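Long-range contact in colicin-D (Escherichia coli, PDB 5ZNM), which kills Escherichia coli and closely related bacteria by inhibiting protein synthesis through its C-terminal tRNase domain: residues A[256-264]-A[276-284]. Residues are numbered along the deposited sequence; the frame is centred on the assembly and turned at random.
Sequences VGGLRDFIY and AVYVMLNDP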
loop_
_atom_site.group_PDB
_atom_site.type_symbol
_atom_site.label_atom_id
_atom_site.label_comp_id
_atom_site.label_asym_id
_atom_site.label_seq_id
_atom_site.Cartn_x
_atom_site.Cartn_y
_atom_site.Cartn_z
ATOM N N VAL A 256 1.372 -4.046 32.190
ATOM C CA VAL A 256 2.379 -3.196 31.556
ATOM C C VAL A 256 3.660 -3.970 31.255
ATOM O O VAL A 256 4.416 -3.601 30.345
ATOM C CB VAL A 256 2.654 -1.960 32.438
ATOM C CG1 VAL A 256 3.401 -2.349 33.705
ATOM C CG2 VAL A 256 3.413 -0.894 31.660
ATOM N N GLY A 257 3.931 -5.043 32.000
ATOM C CA GLY A 257 5.054 -5.910 31.687
ATOM C C GLY A 257 4.924 -6.650 30.369
ATOM O O GLY A 257 5.908 -7.244 29.912
ATOM N N GLY A 258 3.747 -6.641 29.755
ATOM C CA GLY A 258 3.611 -7.180 28.421
ATOM C C GLY A 258 3.850 -6.185 27.305
ATOM O O GLY A 258 3.617 -6.525 26.139
ATOM N N LEU A 259 4.306 -4.967 27.622
ATOM C CA LEU A 259 4.418 -3.874 26.658
ATOM C C LEU A 259 5.880 -3.574 26.380
ATOM O O LEU A 259 6.580 -3.031 27.239
ATOM C CB LEU A 259 3.726 -2.615 27.169
ATOM C CG LEU A 259 2.213 -2.690 27.265
ATOM C CD1 LEU A 259 1.671 -1.298 27.508
ATOM C CD2 LEU A 259 1.630 -3.292 26.004
ATOM N N ARG A 260 6.324 -3.878 25.169
ATOM C CA ARG A 260 7.627 -3.449 24.683
ATOM C C ARG A 260 7.380 -2.640 23.414
ATOM O O ARG A 260 7.689 -3.087 22.309
ATOM C CB ARG A 260 8.541 -4.622 24.420
ATOM C CG ARG A 260 8.577 -5.627 25.527
ATOM C CD ARG A 260 9.383 -6.798 25.077
ATOM N NE ARG A 260 10.800 -6.621 25.357
ATOM C CZ ARG A 260 11.721 -7.505 24.991
ATOM N NH1 ARG A 260 11.345 -8.605 24.321
ATOM N NH2 ARG A 260 13.000 -7.307 25.308
ATOM N N ASP A 261 6.753 -1.485 23.570
ATOM C CA ASP A 261 6.479 -0.611 22.436
ATOM C C ASP A 261 7.361 0.626 22.522
ATOM O O ASP A 261 7.846 1.000 23.594
ATOM C CB ASP A 261 4.992 -0.218 22.385
ATOM C CG ASP A 261 4.495 0.327 23.710
ATOM O OD1 ASP A 261 5.031 -0.092 24.755
ATOM O OD2 ASP A 261 3.575 1.171 23.707
ATOM N N PHE A 262 7.589 1.257 21.371
ATOM C CA PHE A 262 8.470 2.417 21.361
ATOM C C PHE A 262 8.158 3.258 20.134
ATOM O O PHE A 262 7.360 2.873 19.279
ATOM C CB PHE A 262 9.947 1.996 21.377
ATOM C CG PHE A 262 10.390 1.218 20.150
ATOM C CD1 PHE A 262 10.225 -0.164 20.085
ATOM C CD2 PHE A 262 11.006 1.872 19.078
ATOM C CE1 PHE A 262 10.645 -0.884 18.982
ATOM C CE2 PHE A 262 11.428 1.168 17.963
ATOM C CZ PHE A 262 11.248 -0.222 17.910
ATOM N N ILE A 263 8.801 4.417 20.062
ATOM C CA ILE A 263 8.737 5.285 18.894
ATOM C C ILE A 263 10.159 5.499 18.387
ATOM O O ILE A 263 11.101 5.604 19.186
ATOM C CB ILE A 263 8.040 6.618 19.245
ATOM C CG1 ILE A 263 6.551 6.349 19.505
ATOM C CG2 ILE A 263 8.217 7.654 18.135
ATOM C CD1 ILE A 263 5.815 7.491 20.149
ATOM N N TYR A 264 10.331 5.487 17.065
ATOM C CA TYR A 264 11.587 5.928 16.465
ATOM C C TYR A 264 11.262 6.806 15.259
ATOM O O TYR A 264 10.117 6.862 14.790
ATOM C CB TYR A 264 12.488 4.745 16.079
ATOM C CG TYR A 264 12.189 4.124 14.739
ATOM C CD1 TYR A 264 10.986 3.454 14.503
ATOM C CD2 TYR A 264 13.099 4.211 13.702
ATOM C CE1 TYR A 264 10.710 2.887 13.267
ATOM C CE2 TYR A 264 12.828 3.658 12.463
ATOM C CZ TYR A 264 11.642 2.994 12.248
ATOM O OH TYR A 264 11.393 2.451 11.001
ATOM N N ALA A 276 7.626 10.179 12.713
ATOM C CA ALA A 276 7.677 9.298 13.873
ATOM C C ALA A 276 6.890 8.021 13.591
ATOM O O ALA A 276 5.806 8.060 13.001
ATOM C CB ALA A 276 7.109 10.000 15.108
ATOM N N VAL A 277 7.451 6.893 14.015
ATOM C CA VAL A 277 6.874 5.570 13.810
ATOM C C VAL A 277 6.659 4.933 15.179
ATOM O O VAL A 277 7.590 4.868 15.989
ATOM C CB VAL A 277 7.800 4.692 12.949
ATOM C CG1 VAL A 277 7.161 3.346 12.632
ATOM C CG2 VAL A 277 8.201 5.411 11.671
ATOM N N TYR A 278 5.447 4.448 15.426
ATOM C CA TYR A 278 5.116 3.746 16.661
ATOM C C TYR A 278 5.224 2.253 16.395
ATOM O O TYR A 278 4.693 1.761 15.396
ATOM C CB TYR A 278 3.716 4.138 17.141
ATOM C CG TYR A 278 3.222 3.379 18.358
ATOM C CD1 TYR A 278 3.944 3.371 19.549
ATOM C CD2 TYR A 278 2.016 2.687 18.322
ATOM C CE1 TYR A 278 3.486 2.689 20.662
ATOM C CE2 TYR A 278 1.548 1.985 19.443
ATOM C CZ TYR A 278 2.290 1.995 20.602
ATOM O OH TYR A 278 1.834 1.318 21.704
ATOM N N VAL A 279 5.939 1.539 17.265
ATOM C CA VAL A 279 6.286 0.145 17.038
ATOM C C VAL A 279 5.836 -0.673 18.246
ATOM O O VAL A 279 6.041 -0.261 19.395
ATOM C CB VAL A 279 7.799 -0.010 16.787
ATOM C CG1 VAL A 279 8.142 -1.464 16.510
ATOM C CG2 VAL A 279 8.239 0.887 15.612
ATOM N N MET A 280 5.200 -1.813 17.988
ATOM C CA MET A 280 4.634 -2.659 19.040
ATOM C C MET A 280 5.142 -4.076 18.851
ATOM O O MET A 280 5.183 -4.578 17.725
ATOM C CB MET A 280 3.088 -2.670 19.003
ATOM C CG MET A 280 2.424 -1.331 19.233
ATOM S SD MET A 280 0.843 -1.166 18.375
ATOM C CE MET A 280 1.299 -0.369 16.838
ATOM N N LEU A 281 5.517 -4.723 19.949
ATOM C CA LEU A 281 6.054 -6.068 19.893
ATOM C C LEU A 281 5.124 -7.030 20.624
ATOM O O LEU A 281 4.219 -6.621 21.356
ATOM C CB LEU A 281 7.469 -6.139 20.486
ATOM C CG LEU A 281 8.620 -5.983 19.483
ATOM C CD1 LEU A 281 8.805 -4.540 19.124
ATOM C CD2 LEU A 281 9.920 -6.570 20.017
ATOM N N ASN A 282 5.319 -8.317 20.366
ATOM C CA ASN A 282 4.538 -9.318 21.081
ATOM C C ASN A 282 4.871 -9.296 22.566
ATOM O O ASN A 282 6.009 -9.026 22.974
ATOM C CB ASN A 282 4.802 -10.724 20.524
ATOM C CG ASN A 282 6.257 -11.118 20.610
ATOM O OD1 ASN A 282 7.065 -10.700 19.774
ATOM N ND2 ASN A 282 6.608 -11.928 21.619
ATOM N N ASP A 283 3.856 -9.586 23.371
ATOM C CA ASP A 283 4.071 -9.939 24.768
ATOM C C ASP A 283 5.140 -11.029 24.867
ATOM O O ASP A 283 5.114 -11.984 24.084
ATOM C CB ASP A 283 2.752 -10.436 25.370
ATOM C CG ASP A 283 2.804 -10.592 26.885
ATOM O OD1 ASP A 283 3.588 -11.426 27.388
ATOM O OD2 ASP A 283 2.024 -9.902 27.572
ATOM N N PRO A 284 6.095 -10.930 25.810
ATOM C CA PRO A 284 7.117 -11.984 25.929
ATOM C C PRO A 284 6.527 -13.374 26.060
ATOM O O PRO A 284 7.161 -14.358 25.657
ATOM C CB PRO A 284 7.881 -11.587 27.202
ATOM C CG PRO A 284 7.660 -10.143 27.343
ATOM C CD PRO A 284 6.315 -9.838 26.774
HETATM O O HOH W 1 8.729 -9.470 23.319
#
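Val277 and Tyr264 form a hydrogen-bonded antiparallel pair, joined by Val277 N to Tyr264 O at 2.8 Å and by Tyr264 N to Val277 O. Their side chains run side by side, CE1 of Tyr264 lying 3.4 Å from CB of Val277. Tyr278 points to the other face, where its CD1 meets CG1 of Ile263. With CG anti to the backbone N (chi1 175°), its ring reaches past Ile263 toward Asp261, and OH donates to OD2 of Asp261 at 2.7 Å. That oxygen is met on its anti side, with ring and carboxylate planes 75° apart; Arg154 holds OD1 by a salt bridge. Val279 repeats the paired backbone bonds with Phe262 and sets its CB over one face of the Phe262 ring, 3.8 Å from the centroid, a CH-pi contact. Leu281 adds CD1 at that ring's edge. Beyond the strand, a water links Asn282 O to NH1 of Arg260, whose NH2 is bound by the carbonyls of Pro199 and Pro205. Asp283, salt-bridged to Arg314, brings OD2 to 3.3 Å from CA of Gly258. Strand 274-281 also pairs with strand 126-131, and Ile263 bonds outward to Pro181 and Leu183. This antiparallel ladder, its strands consecutive in the chain, is a beta hairpin of the central domain.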